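Local atomic coordinates of trehalose synthase regulatory protein (Candida albicans, PDB entry 5HUS), a protein that probably regulates a trehalose synthase complex in Candida albicans, through a C-terminal domain related to the trehalose-phosphate phosphatases of the HAD superfamily. Residues Y262-K267 with T273-L278; I51-L56 with D83-R88; S61-V64 with D68-V71; S132-L137 with V149-G154. One frame throughout, in Å; residues are numbered along the deposited sequence.

Contact 1: residues Y262-K267 with T273-L278; sequences YVNSLK and TLTVTL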
loop_
_atom_site.group_PDB
_atom_site.type_symbol
_atom_site.label_atom_id
_atom_site.label_comp_id
_atom_site.label_asym_id
_atom_site.label_seq_id
_atom_site.Cartn_x
_atom_site.Cartn_y
_atom_site.Cartn_z
ATOM N N TYR A 262 -7.373 -5.664 8.095
ATOM C CA TYR A 262 -6.209 -6.113 8.860
ATOM C C TYR A 262 -5.880 -5.171 10.016
ATOM O O TYR A 262 -5.676 -5.614 11.149
ATOM C CB TYR A 262 -4.981 -6.267 7.949
ATOM C CG TYR A 262 -3.718 -6.632 8.708
ATOM C CD1 TYR A 262 -3.693 -7.721 9.575
ATOM C CD2 TYR A 262 -2.555 -5.888 8.566
ATOM C CE1 TYR A 262 -2.545 -8.054 10.279
ATOM C CE2 TYR A 262 -1.400 -6.214 9.259
ATOM C CZ TYR A 262 -1.401 -7.298 10.119
ATOM O OH TYR A 262 -0.256 -7.629 10.809
ATOM N N VAL A 263 -5.824 -3.870 9.736
ATOM C CA VAL A 263 -5.506 -2.904 10.776
ATOM C C VAL A 263 -6.615 -2.876 11.827
ATOM O O VAL A 263 -6.332 -2.754 13.015
ATOM C CB VAL A 263 -5.271 -1.498 10.186
ATOM C CG1 VAL A 263 -5.122 -0.467 11.289
ATOM C CG2 VAL A 263 -4.022 -1.528 9.314
ATOM N N ASN A 264 -7.867 -3.015 11.394
ATOM C CA ASN A 264 -8.990 -3.103 12.337
ATOM C C ASN A 264 -8.831 -4.281 13.288
ATOM O O ASN A 264 -9.109 -4.172 14.484
ATOM C CB ASN A 264 -10.325 -3.226 11.597
ATOM C CG ASN A 264 -10.796 -1.907 11.019
ATOM O OD1 ASN A 264 -10.267 -0.851 11.350
ATOM N ND2 ASN A 264 -11.804 -1.964 10.157
ATOM N N SER A 265 -8.364 -5.399 12.746
ATOM C CA SER A 265 -8.208 -6.626 13.519
ATOM C C SER A 265 -7.055 -6.539 14.519
ATOM O O SER A 265 -7.003 -7.311 15.471
ATOM C CB SER A 265 -8.005 -7.819 12.583
ATOM O OG SER A 265 -6.678 -7.890 12.085
ATOM N N LEU A 266 -6.145 -5.589 14.316
ATOM C CA LEU A 266 -4.995 -5.428 15.206
ATOM C C LEU A 266 -5.376 -4.894 16.580
ATOM O O LEU A 266 -4.541 -4.845 17.484
ATOM C CB LEU A 266 -3.955 -4.496 14.574
ATOM C CG LEU A 266 -3.168 -5.082 13.403
ATOM C CD1 LEU A 266 -2.245 -4.025 12.797
ATOM C CD2 LEU A 266 -2.374 -6.303 13.844
ATOM N N LYS A 267 -6.633 -4.492 16.739
ATOM C CA LYS A 267 -7.080 -3.900 17.993
ATOM C C LYS A 267 -6.937 -4.896 19.150
ATOM O O LYS A 267 -6.860 -4.500 20.309
ATOM C CB LYS A 267 -8.530 -3.410 17.864
ATOM C CG LYS A 267 -9.013 -2.559 19.031
ATOM C CD LYS A 267 -9.739 -1.286 18.586
ATOM C CE LYS A 267 -8.809 -0.072 18.629
ATOM N NZ LYS A 267 -9.510 1.227 18.871
ATOM N N THR A 273 -6.316 1.462 17.344
ATOM C CA THR A 273 -6.225 1.319 15.893
ATOM C C THR A 273 -7.220 2.276 15.265
ATOM O O THR A 273 -8.249 2.593 15.858
ATOM C CB THR A 273 -6.504 -0.131 15.406
ATOM O OG1 THR A 273 -7.875 -0.476 15.651
ATOM C CG2 THR A 273 -5.594 -1.131 16.111
ATOM N N LEU A 274 -6.904 2.763 14.073
ATOM C CA LEU A 274 -7.805 3.661 13.374
ATOM C C LEU A 274 -7.625 3.460 11.881
ATOM O O LEU A 274 -6.507 3.420 11.384
ATOM C CB LEU A 274 -7.542 5.121 13.768
ATOM C CG LEU A 274 -8.481 6.233 13.274
ATOM C CD1 LEU A 274 -8.380 7.441 14.200
ATOM C CD2 LEU A 274 -8.180 6.661 11.838
ATOM N N THR A 275 -8.736 3.317 11.177
ATOM C CA THR A 275 -8.711 3.249 9.728
ATOM C C THR A 275 -9.545 4.396 9.172
ATOM O O THR A 275 -10.637 4.678 9.671
ATOM C CB THR A 275 -9.248 1.907 9.212
ATOM O OG1 THR A 275 -10.511 1.630 9.829
ATOM C CG2 THR A 275 -8.277 0.781 9.546
ATOM N N VAL A 276 -9.024 5.061 8.150
ATOM C CA VAL A 276 -9.727 6.184 7.541
ATOM C C VAL A 276 -9.549 6.149 6.029
ATOM O O VAL A 276 -8.454 5.877 5.526
ATOM C CB VAL A 276 -9.239 7.540 8.113
ATOM C CG1 VAL A 276 -7.720 7.646 8.045
ATOM C CG2 VAL A 276 -9.893 8.700 7.384
ATOM N N THR A 277 -10.632 6.386 5.301
ATOM C CA THR A 277 -10.565 6.381 3.852
ATOM C C THR A 277 -10.865 7.754 3.275
ATOM O O THR A 277 -11.654 8.513 3.836
ATOM C CB THR A 277 -11.542 5.361 3.230
ATOM O OG1 THR A 277 -11.367 5.351 1.808
ATOM C CG2 THR A 277 -12.993 5.708 3.549
ATOM N N LEU A 278 -10.201 8.061 2.169
ATOM C CA LEU A 278 -10.540 9.219 1.355
ATOM C C LEU A 278 -11.845 8.947 0.626
ATOM O O LEU A 278 -12.007 7.896 0.009
ATOM C CB LEU A 278 -9.417 9.525 0.363
ATOM C CG LEU A 278 -8.153 10.126 0.977
ATOM C CD1 LEU A 278 -6.970 9.976 0.031
ATOM C CD2 LEU A 278 -8.390 11.587 1.299
HETATM O O HOH W 1 -9.450 0.206 13.668
#
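Asn264, near the end of helix 254-265, meets Thr275 of strand 272-278 side chain to side chain. The Thr275 hydroxyl donates to the amide oxygen, OG1 to Asn264 OD1 being 2.9 Å, and it arrives in the carbonyl plane on a lone pair with a C=O...O angle of 124°. Both threonines that face the helix place OG1 between their backbone N and carbonyl carbon, the crowded position (chi1 50° at Thr275, 67° at Thr273). At Thr273 this brings the hydroxyl to a water: the water lies 2.6 Å from Thr273 OG1, and it donates to Asn264 OD1 at 2.7 Å. Beside this polar pair, Val263 CG1 lies 3.8 Å from Thr275 CG2, the two side chains running alongside one another and pointing opposite ways. Lys267 curls over Thr273 with bends at chi2 and chi3, and its CE comes within 3.1 Å of Thr273 OG1. The contact closes the second half of a beta-alpha-beta unit that starts with strand 243-250. Because OD1 takes two protons while ND2 donates to Ala289 O, the rotation of the Asn264 amide is fixed; Thr275 OG1 is likewise used twice, accepting from Thr291 N while it donates to Asn264.

Contact 2: residues I51-L56 with D83-R88; sequences IDPSGL and DIMFKR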
loop_
_atom_site.group_PDB
_atom_site.type_symbol
_atom_site.label_atom_id
_atom_site.label_comp_id
_atom_site.label_asym_id
_atom_site.label_seq_id
_atom_site.Cartn_x
_atom_site.Cartn_y
_atom_site.Cartn_z
ATOM N N ILE A 51 -0.735 14.051 -4.329
ATOM C CA ILE A 51 0.133 15.072 -3.758
ATOM C C ILE A 51 1.599 14.791 -4.083
ATOM O O ILE A 51 1.981 13.653 -4.348
ATOM C CB ILE A 51 -0.067 15.188 -2.221
ATOM C CG1 ILE A 51 0.475 16.524 -1.704
ATOM C CG2 ILE A 51 0.558 13.999 -1.498
ATOM C CD1 ILE A 51 -0.167 16.997 -0.423
ATOM N N ASP A 52 2.410 15.843 -4.074
ATOM C CA ASP A 52 3.833 15.736 -4.345
ATOM C C ASP A 52 4.616 15.446 -3.062
ATOM O O ASP A 52 4.124 15.697 -1.960
ATOM C CB ASP A 52 4.334 17.029 -5.001
ATOM C CG ASP A 52 4.086 18.246 -4.139
ATOM O OD1 ASP A 52 2.909 18.512 -3.805
ATOM O OD2 ASP A 52 5.068 18.925 -3.780
ATOM N N PRO A 53 5.836 14.900 -3.201
ATOM C CA PRO A 53 6.655 14.547 -2.036
ATOM C C PRO A 53 6.896 15.709 -1.074
ATOM O O PRO A 53 6.688 15.556 0.123
ATOM C CB PRO A 53 7.965 14.088 -2.671
ATOM C CG PRO A 53 7.543 13.524 -3.993
ATOM C CD PRO A 53 6.445 14.428 -4.458
ATOM N N SER A 54 7.317 16.857 -1.596
ATOM C CA SER A 54 7.601 18.013 -0.751
ATOM C C SER A 54 6.350 18.505 -0.027
ATOM O O SER A 54 6.423 18.923 1.123
ATOM C CB SER A 54 8.204 19.147 -1.581
ATOM O OG SER A 54 7.339 19.514 -2.641
ATOM N N GLY A 55 5.206 18.449 -0.703
ATOM C CA GLY A 55 3.943 18.835 -0.105
ATOM C C GLY A 55 3.547 17.926 1.042
ATOM O O GLY A 55 3.083 18.387 2.083
ATOM N N LEU A 56 3.734 16.626 0.844
ATOM C CA LEU A 56 3.450 15.626 1.867
ATOM C C LEU A 56 4.269 15.866 3.127
ATOM O O LEU A 56 3.737 15.852 4.235
ATOM C CB LEU A 56 3.732 14.220 1.324
ATOM C CG LEU A 56 3.622 13.076 2.329
ATOM C CD1 LEU A 56 2.196 12.982 2.858
ATOM C CD2 LEU A 56 4.065 11.759 1.703
ATOM N N ASP A 83 12.903 6.480 -4.509
ATOM C CA ASP A 83 14.200 6.976 -4.047
ATOM C C ASP A 83 14.485 8.358 -4.638
ATOM O O ASP A 83 15.033 9.228 -3.964
ATOM C CB ASP A 83 15.324 6.004 -4.413
ATOM C CG ASP A 83 15.440 4.832 -3.448
ATOM O OD1 ASP A 83 14.895 4.899 -2.327
ATOM O OD2 ASP A 83 16.109 3.845 -3.819
ATOM N N ILE A 84 14.105 8.562 -5.895
ATOM C CA ILE A 84 14.247 9.889 -6.506
ATOM C C ILE A 84 13.343 10.902 -5.806
ATOM O O ILE A 84 13.769 12.015 -5.472
ATOM C CB ILE A 84 13.931 9.849 -8.019
ATOM C CG1 ILE A 84 15.088 9.189 -8.778
ATOM C CG2 ILE A 84 13.654 11.251 -8.545
ATOM C CD1 ILE A 84 14.775 8.866 -10.223
ATOM N N MET A 85 12.098 10.508 -5.552
ATOM C CA MET A 85 11.131 11.401 -4.932
ATOM C C MET A 85 11.497 11.827 -3.524
ATOM O O MET A 85 11.317 12.992 -3.159
ATOM C CB MET A 85 9.752 10.753 -4.903
ATOM C CG MET A 85 9.037 10.730 -6.236
ATOM S SD MET A 85 7.477 9.846 -6.062
ATOM C CE MET A 85 6.597 10.412 -7.516
ATOM N N PHE A 86 12.005 10.892 -2.726
ATOM C CA PHE A 86 12.134 11.139 -1.291
ATOM C C PHE A 86 13.578 11.150 -0.797
ATOM O O PHE A 86 13.817 11.057 0.405
ATOM C CB PHE A 86 11.313 10.098 -0.514
ATOM C CG PHE A 86 9.830 10.299 -0.643
ATOM C CD1 PHE A 86 9.166 11.182 0.189
ATOM C CD2 PHE A 86 9.106 9.637 -1.622
ATOM C CE1 PHE A 86 7.809 11.388 0.059
ATOM C CE2 PHE A 86 7.747 9.837 -1.754
ATOM C CZ PHE A 86 7.097 10.715 -0.915
ATOM N N LYS A 87 14.526 11.296 -1.720
ATOM C CA LYS A 87 15.948 11.302 -1.376
ATOM C C LYS A 87 16.282 12.352 -0.315
ATOM O O LYS A 87 17.131 12.121 0.544
ATOM C CB LYS A 87 16.809 11.534 -2.628
ATOM C CG LYS A 87 16.611 12.878 -3.320
ATOM C CD LYS A 87 17.592 13.052 -4.488
ATOM C CE LYS A 87 17.439 14.416 -5.156
ATOM N NZ LYS A 87 18.325 14.584 -6.352
ATOM N N ARG A 88 15.598 13.489 -0.368
ATOM C CA ARG A 88 15.850 14.584 0.563
ATOM C C ARG A 88 15.005 14.459 1.825
ATOM O O ARG A 88 15.109 15.281 2.736
ATOM C CB ARG A 88 15.586 15.933 -0.110
ATOM C CG ARG A 88 16.463 16.184 -1.326
ATOM C CD ARG A 88 16.477 17.647 -1.730
ATOM N NE ARG A 88 17.839 18.171 -1.759
ATOM C CZ ARG A 88 18.232 19.274 -1.129
ATOM N NH1 ARG A 88 17.363 19.985 -0.425
ATOM N NH2 ARG A 88 19.495 19.671 -1.209
#
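The first turn of helix 53-59 rests on the last turn of helix 79-86, where Pro53 meets Met85 and Phe86. The proline ring works with two carbons. Its CG lies 3.7 Å from Met85 CB, and its CB sits over one face of the Phe86 ring, offset toward the rim, in a CH-pi contact with the centroid 4.1 Å away and 21° off the ring normal. Phe86 reaches this place with CG anti to its own carbonyl carbon (chi1 -71°), which carries the ring across to the proline although its CB does not point there. Leu56, one turn further along, brings CD2 to within 4.1 Å of Phe86 CE1, its side chain lying athwart the aromatic one. Ile29 touches Pro53, Met85 and Phe86 alike and so widens the apolar cluster. Just before the proline, Asp52 is the N-cap: its OD2 takes a 2.6 Å bond from Ser54 OG, met nearly along the C-O axis, and a weak one of 3.1 Å from Gly55 N. An N-cap aspartate followed by proline in the first turn, where the missing N-H costs the helix no bond, is a classic way to begin an alpha-helix.

Contact 3: residues S61-V64 with D68-V71; sequences SDLV and DTFV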
loop_
_atom_site.group_PDB
_atom_site.type_symbol
_atom_site.label_atom_id
_atom_site.label_comp_id
_atom_site.label_asym_id
_atom_site.label_seq_id
_atom_site.Cartn_x
_atom_site.Cartn_y
_atom_site.Cartn_z
ATOM N N SER A 61 4.947 18.140 8.723
ATOM C CA SER A 61 6.242 18.459 9.326
ATOM C C SER A 61 6.230 18.311 10.848
ATOM O O SER A 61 7.203 17.842 11.439
ATOM C CB SER A 61 6.687 19.874 8.939
ATOM O OG SER A 61 5.669 20.825 9.191
ATOM N N ASP A 62 5.128 18.698 11.479
ATOM C CA ASP A 62 5.002 18.557 12.922
ATOM C C ASP A 62 4.856 17.088 13.309
ATOM O O ASP A 62 5.477 16.623 14.265
ATOM C CB ASP A 62 3.812 19.369 13.436
ATOM C CG ASP A 62 3.955 20.854 13.145
ATOM O OD1 ASP A 62 5.103 21.335 13.077
ATOM O OD2 ASP A 62 2.921 21.537 12.977
ATOM N N LEU A 63 4.043 16.361 12.551
ATOM C CA LEU A 63 3.792 14.949 12.827
ATOM C C LEU A 63 5.063 14.108 12.787
ATOM O O LEU A 63 5.283 13.267 13.658
ATOM C CB LEU A 63 2.778 14.382 11.833
ATOM C CG LEU A 63 2.535 12.876 11.949
ATOM C CD1 LEU A 63 1.988 12.537 13.332
ATOM C CD2 LEU A 63 1.600 12.396 10.851
ATOM N N VAL A 64 5.900 14.335 11.782
ATOM C CA VAL A 64 7.084 13.506 11.604
ATOM C C VAL A 64 8.185 13.856 12.601
ATOM O O VAL A 64 8.979 12.997 12.984
ATOM C CB VAL A 64 7.643 13.617 10.173
ATOM C CG1 VAL A 64 6.631 13.077 9.174
ATOM C CG2 VAL A 64 8.009 15.059 9.846
ATOM N N ASP A 68 8.080 9.775 18.956
ATOM C CA ASP A 68 7.448 8.480 19.187
ATOM C C ASP A 68 6.572 8.051 18.016
ATOM O O ASP A 68 5.795 7.108 18.131
ATOM C CB ASP A 68 6.616 8.525 20.467
ATOM C CG ASP A 68 5.774 9.780 20.563
ATOM O OD1 ASP A 68 5.606 10.462 19.529
ATOM O OD2 ASP A 68 5.280 10.086 21.670
ATOM N N THR A 69 6.706 8.743 16.891
ATOM C CA THR A 69 5.809 8.529 15.764
ATOM C C THR A 69 6.587 8.131 14.514
ATOM O O THR A 69 7.633 8.701 14.212
ATOM C CB THR A 69 4.974 9.794 15.484
ATOM O OG1 THR A 69 4.276 10.176 16.677
ATOM C CG2 THR A 69 3.971 9.545 14.370
ATOM N N PHE A 70 6.074 7.137 13.803
ATOM C CA PHE A 70 6.713 6.649 12.585
ATOM C C PHE A 70 5.704 6.665 11.450
ATOM O O PHE A 70 4.667 6.002 11.525
ATOM C CB PHE A 70 7.266 5.240 12.795
ATOM C CG PHE A 70 8.136 5.114 14.009
ATOM C CD1 PHE A 70 7.646 4.535 15.171
ATOM C CD2 PHE A 70 9.433 5.595 13.999
ATOM C CE1 PHE A 70 8.444 4.428 16.296
ATOM C CE2 PHE A 70 10.235 5.490 15.120
ATOM C CZ PHE A 70 9.740 4.908 16.269
ATOM N N VAL A 71 6.004 7.439 10.408
ATOM C CA VAL A 71 5.107 7.574 9.267
ATOM C C VAL A 71 5.674 6.860 8.049
ATOM O O VAL A 71 6.824 7.096 7.678
ATOM C CB VAL A 71 4.868 9.056 8.910
ATOM C CG1 VAL A 71 3.910 9.178 7.741
ATOM C CG2 VAL A 71 4.330 9.803 10.128
HETATM O O HOH W 2 8.183 10.798 12.425
#
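Leu63 and Val64 of helix 61-65 pack onto Thr69 and Val71 of strand 69-74, on the last leg of a beta-alpha-beta crossover that leaves strand 20-26 and returns beside it in the parallel core of the Rossmann-like HAD fold. At the start of the segment, Ser61 turns back to the preceding helix 53-59, its OG bonding to Arg58 O. Asn305, just beyond helix 297-304, then takes Leu63 N through OD1, with a weaker bond from Asp62 N, so the beginning of this short helix is tied to the C-terminal end of the chain.

Leu63 carries most of the contact. Its CG stands anti to the backbone N (chi1 175°), and the two methyls then part company: CD1 lies 3.7 Å from Thr69 CG2, the two side chains set roughly perpendicular, while CD2 reaches Val71 CG2 at 3.8 Å. Ile23 of strand 20-26 touches both Leu63 and Thr69 and continues the apolar layer beneath the helix.

Val64 comes next and adds CG1 on the flank of Val71. Its carbonyl also lies near a water that donates to Thr69 O at 2.8 Å, although the separation on the Val64 side is too short to be trusted. Between Thr69 and Val71, Phe70, by the alternation of a strand, points away from the helix; its ring stacks with that of His212. One methyl thus serves both helix residues: Val71 CG2 is 4.0 Å from Leu63 CG and 4.1 Å from Val64 CG1.

Contact 4: residues S132-L137 with V149-G154; sequences SKVERL and VRFHAG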
loop_
_atom_site.group_PDB
_atom_site.type_symbol
_atom_site.label_atom_id
_atom_site.label_comp_id
_atom_site.label_asym_id
_atom_site.label_seq_id
_atom_site.Cartn_x
_atom_site.Cartn_y
_atom_site.Cartn_z
ATOM N N SER A 132 1.482 -10.219 -24.831
ATOM C CA SER A 132 0.722 -10.880 -25.891
ATOM C C SER A 132 -0.723 -10.386 -25.940
ATOM O O SER A 132 -1.355 -10.399 -26.997
ATOM C CB SER A 132 0.748 -12.402 -25.713
ATOM O OG SER A 132 -0.093 -12.815 -24.649
ATOM N N LYS A 133 -1.247 -9.959 -24.795
ATOM C CA LYS A 133 -2.574 -9.359 -24.746
ATOM C C LYS A 133 -2.541 -7.972 -25.370
ATOM O O LYS A 133 -3.475 -7.571 -26.065
ATOM C CB LYS A 133 -3.089 -9.263 -23.308
ATOM C CG LYS A 133 -3.137 -10.583 -22.561
ATOM C CD LYS A 133 -4.040 -11.593 -23.249
ATOM C CE LYS A 133 -4.136 -12.877 -22.434
ATOM N NZ LYS A 133 -4.962 -13.910 -23.121
ATOM N N VAL A 134 -1.462 -7.241 -25.102
ATOM C CA VAL A 134 -1.293 -5.895 -25.634
ATOM C C VAL A 134 -1.344 -5.914 -27.156
ATOM O O VAL A 134 -1.987 -5.063 -27.772
ATOM C CB VAL A 134 0.034 -5.259 -25.159
ATOM C CG1 VAL A 134 0.311 -3.960 -25.904
ATOM C CG2 VAL A 134 -0.000 -5.016 -23.651
ATOM N N GLU A 135 -0.681 -6.900 -27.756
ATOM C CA GLU A 135 -0.644 -7.036 -29.211
ATOM C C GLU A 135 -2.039 -7.167 -29.813
ATOM O O GLU A 135 -2.317 -6.614 -30.875
ATOM C CB GLU A 135 0.200 -8.247 -29.615
ATOM C CG GLU A 135 1.607 -8.248 -29.039
ATOM C CD GLU A 135 2.369 -9.526 -29.343
ATOM O OE1 GLU A 135 1.797 -10.625 -29.165
ATOM O OE2 GLU A 135 3.541 -9.430 -29.768
ATOM N N ARG A 136 -2.918 -7.889 -29.126
ATOM C CA ARG A 136 -4.248 -8.172 -29.653
ATOM C C ARG A 136 -5.268 -7.102 -29.262
ATOM O O ARG A 136 -6.429 -7.168 -29.668
ATOM C CB ARG A 136 -4.715 -9.556 -29.183
ATOM C CG ARG A 136 -3.727 -10.671 -29.517
ATOM C CD ARG A 136 -4.193 -12.032 -29.027
ATOM N NE ARG A 136 -5.165 -12.642 -29.931
ATOM C CZ ARG A 136 -5.603 -13.894 -29.825
ATOM N NH1 ARG A 136 -5.148 -14.680 -28.858
ATOM N NH2 ARG A 136 -6.486 -14.365 -30.697
ATOM N N LEU A 137 -4.831 -6.113 -28.487
ATOM C CA LEU A 137 -5.708 -5.027 -28.056
ATOM C C LEU A 137 -5.029 -3.669 -28.236
ATOM O O LEU A 137 -4.430 -3.138 -27.298
ATOM C CB LEU A 137 -6.130 -5.221 -26.594
ATOM C CG LEU A 137 -7.147 -4.242 -25.993
ATOM C CD1 LEU A 137 -8.520 -4.414 -26.619
ATOM C CD2 LEU A 137 -7.228 -4.403 -24.481
ATOM N N VAL A 149 3.196 -6.361 -12.263
ATOM C CA VAL A 149 2.949 -6.089 -13.673
ATOM C C VAL A 149 1.561 -5.480 -13.787
ATOM O O VAL A 149 0.616 -5.947 -13.144
ATOM C CB VAL A 149 3.052 -7.361 -14.547
ATOM C CG1 VAL A 149 2.850 -7.016 -16.021
ATOM C CG2 VAL A 149 4.402 -8.063 -14.339
ATOM N N ARG A 150 1.441 -4.426 -14.586
ATOM C CA ARG A 150 0.147 -3.783 -14.768
ATOM C C ARG A 150 -0.216 -3.703 -16.247
ATOM O O ARG A 150 0.562 -3.220 -17.069
ATOM C CB ARG A 150 0.140 -2.390 -14.131
ATOM C CG ARG A 150 -1.259 -1.817 -13.953
ATOM C CD ARG A 150 -1.246 -0.487 -13.203
ATOM N NE ARG A 150 -0.932 -0.632 -11.783
ATOM C CZ ARG A 150 -1.822 -0.505 -10.804
ATOM N NH1 ARG A 150 -3.089 -0.230 -11.083
ATOM N NH2 ARG A 150 -1.447 -0.648 -9.540
ATOM N N PHE A 151 -1.406 -4.201 -16.570
ATOM C CA PHE A 151 -1.919 -4.207 -17.933
ATOM C C PHE A 151 -2.905 -3.052 -18.069
ATOM O O PHE A 151 -4.006 -3.110 -17.532
ATOM C CB PHE A 151 -2.585 -5.556 -18.237
ATOM C CG PHE A 151 -3.128 -5.687 -19.637
ATOM C CD1 PHE A 151 -2.601 -4.953 -20.685
ATOM C CD2 PHE A 151 -4.169 -6.565 -19.902
ATOM C CE1 PHE A 151 -3.108 -5.086 -21.968
ATOM C CE2 PHE A 151 -4.678 -6.700 -21.181
ATOM C CZ PHE A 151 -4.147 -5.957 -22.213
ATOM N N HIS A 152 -2.504 -1.999 -18.776
ATOM C CA HIS A 152 -3.330 -0.802 -18.912
ATOM C C HIS A 152 -4.203 -0.848 -20.162
ATOM O O HIS A 152 -3.715 -1.118 -21.255
ATOM C CB HIS A 152 -2.461 0.454 -18.974
ATOM C CG HIS A 152 -1.658 0.715 -17.735
ATOM N ND1 HIS A 152 -2.061 1.608 -16.768
ATOM C CD2 HIS A 152 -0.459 0.233 -17.329
ATOM C CE1 HIS A 152 -1.153 1.654 -15.809
ATOM N NE2 HIS A 152 -0.170 0.832 -16.126
ATOM N N ALA A 153 -5.490 -0.562 -20.000
ATOM C CA ALA A 153 -6.401 -0.506 -21.137
ATOM C C ALA A 153 -6.003 0.622 -22.084
ATOM O O ALA A 153 -6.125 0.492 -23.300
ATOM C CB ALA A 153 -7.832 -0.322 -20.665
ATOM N N GLY A 154 -5.521 1.722 -21.513
ATOM C CA GLY A 154 -5.102 2.865 -22.301
ATOM C C GLY A 154 -6.215 3.333 -23.218
ATOM O O GLY A 154 -7.364 3.461 -22.795
#
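Phe151 reaches from strand 149-152 against the end of helix 116-136, where Lys133 and Val134, with Leu137 just beyond the helix, meet the far end of its ring. The helix lies against a four-stranded antiparallel sheet, an arrangement consistent with the alpha/beta cap of HAD phosphatases. Val134 CG2 makes the nearest approach, 3.5 Å from Phe151 CE1, the valine and the phenylalanine passing flank to flank as each heads toward the other's backbone. Lys133 contributes its CB, 3.6 Å from Phe151 CZ and 3.7 Å from Phe151 CE2. Leu137 CD2 is more distant, 4.1 Å from Phe151 CZ. All three approach the ring obliquely. Phe151 itself extends with CG anti to the backbone N (chi1 -179°), which sends the ring off the sheet to the helix.

In the next shell, Val130, one turn earlier on the helix, also touches Phe151, while Val193 of the neighbouring strand packs on it and bonds to its backbone. Leu137 is backed by Arg163 and Thr167 of helix 161-179. That same helix holds the polar end of Lys133, whose NZ forms a salt bridge with Glu170 and a hydrogen bond with His174. The backbone sets Lys133 CB beside the ring, and the bend at chi2 (-60°) turns the rest of the chain, with NZ, away from the strand.

In the fold
Contacts 1 and 3 reach the same mixed sheet, each pairing a helix with the strand that follows it, yet their chemistry differs. The partly buried contact 1 relies on an amide, hydroxyls and a water, whereas contact 3 is buried and chiefly methyl against methyl. Contact 2, also buried, joins two helices instead, and contact 3 is nested inside the chain loop it closes, the nearest atoms of the two lying about 5 Å apart. Contact 4, like contact 1 only partly buried, stands apart on the separate antiparallel sheet, its centre about 40 Å from that of contact 3. In contacts 2 and 4 aliphatic groups meet a phenylalanine; a proline carbon lies over the face in contact 2, whereas all approaches in contact 4 are oblique.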